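Local coordinates for protein mannitol dehydrogenase (PDB 1LJ8) that binds NAD and probably interconverts mannitol and fructose as a mannitol 2-dehydrogenase of the long-chain dehydrogenase class, at residues 352-355 / 356-359; 152-155 / 156-160; 39-42 / 43-47; 309-313 / 314-318; 473-476 / 477-481. All coordinates share one frame; numbering follows the deposited sequence.

Contact 1: 352-355 / 356-359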
# COMPACT_ATOMS: atom_id res chain seq x y z
N THR A 352 -9.22 -16.15 15.14
CA THR A 352 -8.39 -16.09 16.32
C THR A 352 -6.95 -16.40 15.98
O THR A 352 -6.05 -15.68 16.41
CB THR A 352 -8.90 -17.06 17.42
OG1 THR A 352 -10.18 -16.62 17.86
CG2 THR A 352 -7.93 -17.11 18.59
N ASP A 353 -6.71 -17.46 15.21
CA ASP A 353 -5.35 -17.79 14.83
C ASP A 353 -4.78 -16.71 13.92
O ASP A 353 -3.62 -16.36 14.02
CB ASP A 353 -5.30 -19.14 14.07
CG ASP A 353 -5.67 -20.36 14.95
OD1 ASP A 353 -5.54 -20.28 16.18
OD2 ASP A 353 -6.11 -21.39 14.40
N TYR A 354 -5.60 -16.19 13.01
CA TYR A 354 -5.10 -15.12 12.11
C TYR A 354 -4.63 -13.90 12.92
O TYR A 354 -3.54 -13.36 12.67
CB TYR A 354 -6.21 -14.72 11.14
CG TYR A 354 -5.79 -13.59 10.20
CD1 TYR A 354 -4.94 -13.82 9.12
CD2 TYR A 354 -6.25 -12.30 10.42
CE1 TYR A 354 -4.55 -12.77 8.26
CE2 TYR A 354 -5.87 -11.23 9.57
CZ TYR A 354 -5.03 -11.48 8.51
OH TYR A 354 -4.69 -10.42 7.69
N LYS A 355 -5.42 -13.46 13.90
CA LYS A 355 -5.02 -12.31 14.71
C LYS A 355 -3.72 -12.60 15.46
O LYS A 355 -2.87 -11.73 15.61
CB LYS A 355 -6.15 -11.90 15.68
CG LYS A 355 -7.36 -11.28 14.96
CD LYS A 355 -8.48 -10.93 15.96
CE LYS A 355 -9.29 -12.18 16.40
NZ LYS A 355 -10.32 -11.75 17.37
N GLN A 356 -3.54 -13.84 15.94
CA GLN A 356 -2.27 -14.15 16.57
C GLN A 356 -1.11 -14.06 15.56
O GLN A 356 -0.03 -13.58 15.91
CB GLN A 356 -2.29 -15.56 17.23
CG GLN A 356 -0.96 -15.90 17.97
CD GLN A 356 -0.58 -14.91 19.08
OE1 GLN A 356 -1.41 -14.58 19.91
NE2 GLN A 356 0.66 -14.44 19.08
N THR A 357 -1.31 -14.49 14.31
CA THR A 357 -0.21 -14.39 13.36
C THR A 357 0.13 -12.90 13.11
O THR A 357 1.28 -12.59 12.82
CB THR A 357 -0.49 -15.12 12.04
OG1 THR A 357 -1.59 -14.51 11.36
CG2 THR A 357 -0.79 -16.61 12.30
N LEU A 358 -0.84 -11.98 13.25
CA LEU A 358 -0.50 -10.56 13.04
C LEU A 358 0.40 -10.11 14.17
O LEU A 358 1.39 -9.38 13.95
CB LEU A 358 -1.78 -9.69 12.97
CG LEU A 358 -2.70 -10.06 11.79
CD1 LEU A 358 -3.90 -9.12 11.82
CD2 LEU A 358 -1.98 -9.97 10.45
N VAL A 359 0.09 -10.54 15.39
CA VAL A 359 0.94 -10.17 16.50
C VAL A 359 2.34 -10.73 16.25
O VAL A 359 3.33 -10.03 16.43
CB VAL A 359 0.37 -10.70 17.84
CG1 VAL A 359 1.38 -10.48 18.98
CG2 VAL A 359 -0.92 -9.97 18.13
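Tyr354 and Leu358, one helical turn apart, carry the apolar part of this contact, and Thr357 adds a polar clasp beside them. The isobutyl group of Leu358 lies over one face of the phenol ring: CD1 of Leu358 comes within 3.7 Å of CE2 of Tyr354, while CD2 reaches the far end of the ring, 3.9 Å from the Tyr354 OH. The ring leans along the helix toward Leu358 because CG of Tyr354 is anti to the backbone N (chi1 178°), and the two side chains run obliquely to each other.

Among the hydrogen bonds, the carbonyl of Tyr354 is gripped twice. Leu358 N lies in its carbonyl plane at 3.1 Å from Tyr354 O, the regular i to i+4 helix bond, and the hydroxyl OG1 of Thr357 donates to the same oxygen, Tyr354 O, over 2.6 Å. With chi1 at 64°, OG1 of Thr357 sits between its own N and carbonyl carbon and is turned back onto the preceding turn, an arrangement that fixes the rotation of the threonine. The other helical bonds include Gln356 N to Thr352 O, 3.1 Å, and Val359 N to Lys355 O, 3.2 Å.

The charged and amide ends look elsewhere: Lys355 NZ forms a salt bridge with Asp336, and Gln356 bonds Asp360 and Arg332. Helix 351-362 of the C-terminal domain packs through Tyr354 and Leu358 on Met294, Lys295, Leu298 and Leu299 of helix 289-313, and through Lys355, Leu358 and Val359 on helix 325-339.

Contact 2: 152-155 / 156-160; sequences IQHD and LAHPS
The C-terminal end of helix 150-157, in the Rossmann domain, is where His154 and His158 meet, His158 being the first residue to leave helical geometry. CD2 of His158 sits over one face of the His154 imidazole, displaced toward its rim and 3.6 Å from His154 CD2. The ring planes make 38°, so the two imidazoles meet obliquely. The backbone of His158 closes the same turn: its N donates to His154 O, 2.8 Å away. A chi1 of 170° points the His154 ring away from its own N, along the axis toward the helix end and over its neighbour.

On another side of the helix, CD1 of Leu156 is 4.1 Å from CG2 of Ile152 and 3.9 Å from NE2 of Gln153, whose amide nitrogen bonds Ala147 O. Ile152 also packs on Phe206 of helix 195-210, and Leu156 on His210. Pro159 ends the helical bonding, having no N-H to offer Asp155 O.

The imidazole is held at its edge by the next residue: ND1 of His154 donates to OD1 of Asp155, a carboxylate that also bonds Thr164 and Lys163 N. Between His154 ND1 and Asp155 OD1 this bond is 2.9 Å long, nearly straight (167°) and in the imidazole plane.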
# COMPACT_ATOMS: atom_id res chain seq x y z
N ILE A 152 -6.58 15.85 -12.12
CA ILE A 152 -7.65 15.19 -12.88
C ILE A 152 -8.17 16.20 -13.92
O ILE A 152 -8.39 15.84 -15.08
CB ILE A 152 -8.83 14.72 -11.98
CG1 ILE A 152 -8.34 13.60 -11.01
CG2 ILE A 152 -10.01 14.21 -12.85
CD1 ILE A 152 -7.84 12.36 -11.71
N GLN A 153 -8.39 17.44 -13.51
CA GLN A 153 -8.84 18.46 -14.49
C GLN A 153 -7.78 18.61 -15.59
O GLN A 153 -8.14 18.83 -16.78
CB GLN A 153 -9.05 19.83 -13.83
CG GLN A 153 -10.35 19.93 -13.06
CD GLN A 153 -11.57 19.68 -13.94
OE1 GLN A 153 -11.78 20.38 -14.95
NE2 GLN A 153 -12.37 18.67 -13.59
N HIS A 154 -6.50 18.55 -15.21
CA HIS A 154 -5.44 18.64 -16.21
C HIS A 154 -5.58 17.55 -17.26
O HIS A 154 -5.56 17.81 -18.48
CB HIS A 154 -4.03 18.52 -15.57
CG HIS A 154 -2.94 18.37 -16.59
ND1 HIS A 154 -2.66 17.16 -17.20
CD2 HIS A 154 -2.15 19.28 -17.18
CE1 HIS A 154 -1.74 17.34 -18.13
NE2 HIS A 154 -1.41 18.62 -18.14
N ASP A 155 -5.77 16.30 -16.82
CA ASP A 155 -5.87 15.21 -17.77
C ASP A 155 -7.12 15.28 -18.68
O ASP A 155 -7.08 14.85 -19.83
CB ASP A 155 -5.79 13.86 -17.02
CG ASP A 155 -4.37 13.53 -16.60
OD1 ASP A 155 -3.51 14.43 -16.62
OD2 ASP A 155 -4.14 12.36 -16.25
N LEU A 156 -8.22 15.83 -18.16
CA LEU A 156 -9.41 15.97 -18.96
C LEU A 156 -9.15 17.02 -20.05
O LEU A 156 -9.57 16.83 -21.19
CB LEU A 156 -10.60 16.36 -18.08
CG LEU A 156 -10.99 15.21 -17.12
CD1 LEU A 156 -12.03 15.72 -16.13
CD2 LEU A 156 -11.53 14.04 -17.89
N ALA A 157 -8.39 18.06 -19.71
CA ALA A 157 -8.05 19.15 -20.65
C ALA A 157 -6.95 18.80 -21.64
O ALA A 157 -6.88 19.39 -22.72
CB ALA A 157 -7.68 20.40 -19.89
N HIS A 158 -6.08 17.84 -21.28
CA HIS A 158 -4.98 17.44 -22.17
C HIS A 158 -4.86 15.95 -22.17
O HIS A 158 -3.88 15.40 -21.67
CB HIS A 158 -3.67 18.06 -21.68
CG HIS A 158 -3.80 19.50 -21.33
ND1 HIS A 158 -3.75 20.50 -22.28
CD2 HIS A 158 -4.05 20.12 -20.14
CE1 HIS A 158 -3.96 21.67 -21.69
NE2 HIS A 158 -4.15 21.47 -20.40
N PRO A 159 -5.84 15.26 -22.76
CA PRO A 159 -5.82 13.79 -22.80
C PRO A 159 -4.62 13.16 -23.46
O PRO A 159 -4.31 12.01 -23.18
CB PRO A 159 -7.15 13.42 -23.48
CG PRO A 159 -7.38 14.66 -24.40
CD PRO A 159 -6.99 15.80 -23.52
N SER A 160 -3.94 13.88 -24.35
CA SER A 160 -2.76 13.32 -25.00
C SER A 160 -1.47 13.66 -24.28
O SER A 160 -0.39 13.29 -24.77
CB SER A 160 -2.65 13.76 -26.48
OG SER A 160 -3.76 13.24 -27.19

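Contact 3: 39-42 / 43-47; sequences RAHQ and AYYTD
His41 turns one face of its imidazole to the edge of Tyr45, whose CE1 stands over the rim of the ring, 3.9 Å from His41 NE2. The planes are 85° apart, a T-shaped (edge-to-face) pair with centroids 5.4 Å from each other. The first torsion of His41 (-172°) carries its ring along the chain toward Tyr45, four residues on. The ring is also fixed by its nitrogens: Gln42 NE2 donates to His41 ND1 over 3.0 Å, from a position tilted out of the ring plane, and His41 NE2 bonds Gln263 O. With an alanine here, the Tyr45 edge is likely to lose its facing ring, the Gln42 amide its acceptor and Gln263 O this donor.

The segments straddle the break between helices 36-40 and 42-50 of the Rossmann domain, the first of which follows strand 27-32 and carries the NAD-binding residues Gly36 and Phe37; Phe37 stacks on His41. His41 holds the N-cap position of the second helix, and its O receives the first i+4 bond here, from Tyr45 N at 3.0 Å, nearly along the C=O axis.

At the next residue, Gln42 O takes two bonds from Thr46, which approach from opposite faces of its carbonyl plane: the backbone N at 3.0 Å and the hydroxyl OG1 at 2.8 Å. The same OG1 meets Trp277 NE1, while Gln42 OE1 bonds His38 ND1.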
# COMPACT_ATOMS: atom_id res chain seq x y z
N ARG A 39 7.95 -4.78 -5.79
CA ARG A 39 9.12 -5.61 -5.98
C ARG A 39 9.17 -6.83 -5.07
O ARG A 39 9.68 -7.89 -5.48
CB ARG A 39 10.40 -4.75 -5.75
CG ARG A 39 10.46 -3.58 -6.79
CD ARG A 39 11.88 -2.99 -6.79
NE ARG A 39 12.15 -2.36 -5.48
CZ ARG A 39 13.38 -2.24 -4.96
NH1 ARG A 39 14.44 -2.70 -5.65
NH2 ARG A 39 13.55 -1.67 -3.75
N ALA A 40 8.68 -6.68 -3.84
CA ALA A 40 8.71 -7.80 -2.88
C ALA A 40 7.57 -8.77 -3.06
O ALA A 40 7.60 -9.89 -2.48
CB ALA A 40 8.63 -7.23 -1.44
N HIS A 41 6.58 -8.38 -3.86
CA HIS A 41 5.36 -9.18 -3.99
C HIS A 41 5.08 -9.58 -5.43
O HIS A 41 5.40 -10.69 -5.81
CB HIS A 41 4.21 -8.37 -3.34
CG HIS A 41 2.91 -9.11 -3.23
ND1 HIS A 41 1.94 -9.04 -4.20
CD2 HIS A 41 2.43 -9.94 -2.26
CE1 HIS A 41 0.90 -9.80 -3.83
NE2 HIS A 41 1.19 -10.36 -2.66
N GLN A 42 4.51 -8.69 -6.25
CA GLN A 42 4.25 -9.12 -7.63
C GLN A 42 5.50 -9.49 -8.42
O GLN A 42 5.51 -10.50 -9.16
CB GLN A 42 3.50 -8.03 -8.43
CG GLN A 42 2.16 -7.58 -7.80
CD GLN A 42 2.35 -6.33 -6.96
OE1 GLN A 42 2.67 -5.26 -7.50
NE2 GLN A 42 2.19 -6.45 -5.64
N ALA A 43 6.57 -8.69 -8.32
CA ALA A 43 7.78 -9.04 -9.09
C ALA A 43 8.40 -10.34 -8.51
O ALA A 43 8.99 -11.15 -9.25
CB ALA A 43 8.81 -7.89 -9.04
N TYR A 44 8.27 -10.51 -7.20
CA TYR A 44 8.77 -11.71 -6.53
C TYR A 44 8.06 -12.98 -7.10
O TYR A 44 8.72 -13.95 -7.51
CB TYR A 44 8.47 -11.58 -5.03
CG TYR A 44 8.63 -12.86 -4.23
CD1 TYR A 44 9.90 -13.36 -3.91
CD2 TYR A 44 7.51 -13.57 -3.83
CE1 TYR A 44 10.03 -14.57 -3.19
CE2 TYR A 44 7.63 -14.78 -3.11
CZ TYR A 44 8.90 -15.25 -2.80
OH TYR A 44 9.03 -16.43 -2.08
N TYR A 45 6.73 -13.00 -7.12
CA TYR A 45 6.03 -14.19 -7.64
C TYR A 45 6.28 -14.40 -9.12
O TYR A 45 6.39 -15.52 -9.58
CB TYR A 45 4.52 -14.07 -7.42
CG TYR A 45 4.06 -14.34 -5.99
CD1 TYR A 45 3.57 -13.30 -5.19
CD2 TYR A 45 4.02 -15.65 -5.49
CE1 TYR A 45 3.03 -13.56 -3.93
CE2 TYR A 45 3.47 -15.92 -4.25
CZ TYR A 45 2.98 -14.86 -3.47
OH TYR A 45 2.42 -15.11 -2.24
N THR A 46 6.38 -13.32 -9.89
CA THR A 46 6.61 -13.47 -11.31
C THR A 46 8.01 -14.06 -11.57
O THR A 46 8.19 -14.91 -12.43
CB THR A 46 6.42 -12.12 -12.01
OG1 THR A 46 5.10 -11.64 -11.70
CG2 THR A 46 6.57 -12.31 -13.52
N ASP A 47 8.99 -13.64 -10.77
CA ASP A 47 10.36 -14.14 -10.89
C ASP A 47 10.34 -15.62 -10.48
O ASP A 47 10.99 -16.46 -11.14
CB ASP A 47 11.29 -13.31 -9.96
CG ASP A 47 12.70 -13.88 -9.85
OD1 ASP A 47 13.54 -13.52 -10.70
OD2 ASP A 47 12.98 -14.69 -8.91

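Contact 4: 309-313 / 314-318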
# COMPACT_ATOMS: atom_id res chain seq x y z
N LEU A 309 0.54 6.55 18.18
CA LEU A 309 0.86 6.45 19.60
C LEU A 309 2.33 6.06 19.77
O LEU A 309 3.01 6.59 20.65
CB LEU A 309 0.01 5.37 20.27
CG LEU A 309 -1.46 5.77 20.38
CD1 LEU A 309 -2.27 4.50 20.78
CD2 LEU A 309 -1.63 6.87 21.43
N GLY A 310 2.82 5.14 18.93
CA GLY A 310 4.20 4.69 19.04
C GLY A 310 5.19 5.80 18.72
O GLY A 310 6.20 5.96 19.41
N PHE A 311 4.89 6.57 17.69
CA PHE A 311 5.79 7.66 17.31
C PHE A 311 5.83 8.71 18.44
O PHE A 311 6.88 9.24 18.78
CB PHE A 311 5.31 8.33 16.02
CG PHE A 311 6.43 8.74 15.11
CD1 PHE A 311 7.02 7.80 14.26
CD2 PHE A 311 6.90 10.05 15.10
CE1 PHE A 311 8.10 8.17 13.41
CE2 PHE A 311 7.98 10.45 14.25
CZ PHE A 311 8.57 9.50 13.41
N LEU A 312 4.66 9.01 18.99
CA LEU A 312 4.58 9.97 20.11
C LEU A 312 5.38 9.49 21.31
O LEU A 312 6.07 10.28 21.95
CB LEU A 312 3.10 10.15 20.53
CG LEU A 312 2.31 11.04 19.58
CD1 LEU A 312 0.83 10.85 19.94
CD2 LEU A 312 2.72 12.55 19.67
N LYS A 313 5.28 8.20 21.61
CA LYS A 313 6.00 7.63 22.74
C LYS A 313 7.51 7.67 22.50
O LYS A 313 8.31 7.62 23.45
CB LYS A 313 5.52 6.20 22.98
CG LYS A 313 6.17 5.50 24.16
CD LYS A 313 5.96 6.27 25.51
CE LYS A 313 6.72 5.57 26.65
NZ LYS A 313 6.51 6.29 27.96
N GLY A 314 7.90 7.81 21.23
CA GLY A 314 9.32 7.85 20.91
C GLY A 314 9.80 6.58 20.20
O GLY A 314 10.99 6.49 19.83
N TYR A 315 8.94 5.59 20.01
CA TYR A 315 9.37 4.37 19.31
C TYR A 315 9.54 4.73 17.84
O TYR A 315 8.95 5.73 17.36
CB TYR A 315 8.33 3.26 19.43
CG TYR A 315 8.08 2.79 20.84
CD1 TYR A 315 6.79 2.51 21.28
CD2 TYR A 315 9.14 2.58 21.72
CE1 TYR A 315 6.56 2.03 22.57
CE2 TYR A 315 8.92 2.11 23.02
CZ TYR A 315 7.63 1.84 23.44
OH TYR A 315 7.43 1.45 24.74
N ARG A 316 10.36 3.95 17.13
CA ARG A 316 10.56 4.22 15.70
C ARG A 316 10.36 2.99 14.81
O ARG A 316 10.34 3.11 13.58
CB ARG A 316 11.95 4.86 15.46
CG ARG A 316 12.02 6.36 15.89
CD ARG A 316 11.04 7.25 15.14
NE ARG A 316 11.11 8.70 15.48
CZ ARG A 316 10.41 9.31 16.44
NH1 ARG A 316 9.58 8.62 17.21
NH2 ARG A 316 10.51 10.63 16.60
N PHE A 317 10.22 1.81 15.41
CA PHE A 317 9.99 0.58 14.64
C PHE A 317 8.78 -0.16 15.15
O PHE A 317 8.46 -0.06 16.35
CB PHE A 317 11.19 -0.37 14.71
CG PHE A 317 12.41 0.23 14.13
CD1 PHE A 317 13.28 0.97 14.94
CD2 PHE A 317 12.65 0.13 12.77
CE1 PHE A 317 14.39 1.61 14.39
CE2 PHE A 317 13.75 0.76 12.21
CZ PHE A 317 14.63 1.50 13.02
N VAL A 318 8.13 -0.90 14.26
CA VAL A 318 6.96 -1.66 14.64
C VAL A 318 7.27 -2.68 15.75
O VAL A 318 6.48 -2.82 16.69
CB VAL A 318 6.35 -2.39 13.41
CG1 VAL A 318 5.17 -3.26 13.83
CG2 VAL A 318 5.86 -1.31 12.39
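Phe311, the residue with most surface buried here, is overlaid by Arg316, its guanidinium flat on the ring, planes 8° apart and centres 3.6 Å from each other. CE2 of Phe311 sits under the middle of the guanidinium, and NE of Arg316 lies 3.4 Å from CZ of the Phe311 ring, so this is both a stack and a cation-pi contact. A bend at chi2 (-60°) folds the arginine back over the helix end. Its NH1 then donates to two carbonyls: to Phe311 O, in the carbonyl plane on a lone pair, at 3.2 Å, and to Tyr315 O at 3.0 Å; NH2 is paired with Asp418. A leucine in its place offers neither N-H nor charge, and is likely to leave Tyr315 O without this donor, the Phe311 face without its stacked cation and Asp418 without its charged mate.

Tyr315 takes CG of Lys313 over one face of its ring, a CH-pi contact with CG 4.1 Å from the ring centroid. Their ends go on to other partners, Asp324 for Tyr315 OH and Thr482 for Lys313 NZ. Gly314, at phi 108°, turns the chain between them: Tyr315 N bonds Gly310 O at 2.8 Å and Gly314 N bonds Phe311 O at 3.0 Å, the paired bonds of a Schellman motif that ends helix 289-313.

Contact 5: 473-476 / 477-481; sequences YGSL and RDNGV
Ser475 and Asn479 pair across one helical turn through both backbone and side chain. Asn479 N donates to Ser475 O at 2.7 Å, and ND2 of Asn479 donates to Ser475 OG at 3.2 Å, the hydroxyl lying close to the amide plane. Ser475 OG is also bonded to Thr484 OG1. Next along the chain, Gly480 N reaches Ser475 O and Leu476 O only through weak bonds.

All this belongs to the long helix 463-488 near the C-terminus, whose course is disturbed at Gly480, where phi is 87°. Earlier turns are regular: Arg477 N bonds Tyr473 O at 3.0 Å and Asp478 N bonds Gly474 O at 2.9 Å.

The guanidinium of Arg477 grips its neighbour Asp478 side-on, NE to OD1 at 2.9 Å and NH2 to OD2 at 3.0 Å. CA of Gly474 lies over one face of the same group. NH1, left over from that grip, makes a salt bridge with Asp441, which also takes Tyr473 OH; this nitrogen passes the edge of the Tyr473 ring, with the two planes 83° apart. On the inner side, CD2 of Leu476 touches CG2 of Val481 at 4.0 Å, and Leu476 packs on Leu405 and Leu412 of helix 401-413.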
# COMPACT_ATOMS: atom_id res chain seq x y z
N TYR A 473 -7.48 13.03 23.24
CA TYR A 473 -6.47 14.04 22.88
C TYR A 473 -5.91 14.76 24.14
O TYR A 473 -4.69 14.91 24.31
CB TYR A 473 -7.08 15.02 21.92
CG TYR A 473 -6.09 16.06 21.45
CD1 TYR A 473 -5.25 15.80 20.38
CD2 TYR A 473 -5.95 17.27 22.13
CE1 TYR A 473 -4.27 16.74 20.00
CE2 TYR A 473 -4.98 18.22 21.78
CZ TYR A 473 -4.14 17.94 20.71
OH TYR A 473 -3.14 18.83 20.34
N GLY A 474 -6.82 15.22 25.01
CA GLY A 474 -6.36 15.88 26.22
C GLY A 474 -5.49 14.97 27.07
O GLY A 474 -4.47 15.42 27.62
N SER A 475 -5.87 13.70 27.18
CA SER A 475 -5.09 12.80 28.01
C SER A 475 -3.70 12.58 27.38
O SER A 475 -2.67 12.61 28.05
CB SER A 475 -5.81 11.47 28.16
OG SER A 475 -5.07 10.62 29.02
N LEU A 476 -3.68 12.35 26.07
CA LEU A 476 -2.37 12.17 25.45
C LEU A 476 -1.45 13.38 25.69
O LEU A 476 -0.25 13.24 26.00
CB LEU A 476 -2.57 11.94 23.93
CG LEU A 476 -3.06 10.54 23.56
CD1 LEU A 476 -3.23 10.47 22.01
CD2 LEU A 476 -2.05 9.48 24.02
N ARG A 477 -1.98 14.57 25.54
CA ARG A 477 -1.19 15.80 25.70
C ARG A 477 -0.71 15.99 27.14
O ARG A 477 0.48 16.25 27.38
CB ARG A 477 -2.05 17.01 25.31
CG ARG A 477 -1.36 18.35 25.39
CD ARG A 477 -2.37 19.48 25.31
NE ARG A 477 -3.30 19.36 26.44
CZ ARG A 477 -4.60 19.63 26.36
NH1 ARG A 477 -5.13 20.05 25.22
NH2 ARG A 477 -5.38 19.41 27.42
N ASP A 478 -1.63 15.86 28.08
CA ASP A 478 -1.31 16.08 29.48
C ASP A 478 -0.66 14.94 30.24
O ASP A 478 0.28 15.18 31.01
CB ASP A 478 -2.58 16.50 30.23
CG ASP A 478 -3.19 17.79 29.67
OD1 ASP A 478 -2.46 18.58 29.07
OD2 ASP A 478 -4.39 18.02 29.84
N ASN A 479 -1.14 13.71 30.03
CA ASN A 479 -0.63 12.54 30.76
C ASN A 479 0.31 11.64 30.00
O ASN A 479 0.91 10.74 30.59
CB ASN A 479 -1.80 11.69 31.22
CG ASN A 479 -2.85 12.53 31.93
OD1 ASN A 479 -2.51 13.38 32.75
ND2 ASN A 479 -4.13 12.32 31.59
N GLY A 480 0.42 11.84 28.69
CA GLY A 480 1.28 10.97 27.91
C GLY A 480 0.62 9.68 27.41
O GLY A 480 -0.42 9.22 27.90
N VAL A 481 1.24 9.08 26.40
CA VAL A 481 0.75 7.85 25.80
C VAL A 481 0.61 6.70 26.82
O VAL A 481 -0.44 6.04 26.89
CB VAL A 481 1.74 7.38 24.67
CG1 VAL A 481 1.38 5.97 24.16
CG2 VAL A 481 1.75 8.41 23.54

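In the fold
Contacts 2 and 3 belong to the Rossmann domain; contacts 1 and 4 lie within the C-terminal domain. Contact 3 is the most buried and the one closest to NAD, with an aromatic pair and buried polar groups, whereas the other four are only partly buried. Contact 1, a leucine over a tyrosine face, packs on helix 289-313, the helix that contact 4 ends. Contact 2, across the chain's centre from both, joins two histidines at a more open helix end. Only contacts 4 and 5 touch: Leu309 and Leu312 meet Leu476 and Val481 in apolar packing. Outside that seam, contact 4 stacks a guanidinium on a ring, while contact 5 pairs its exposed arginine with carboxylates.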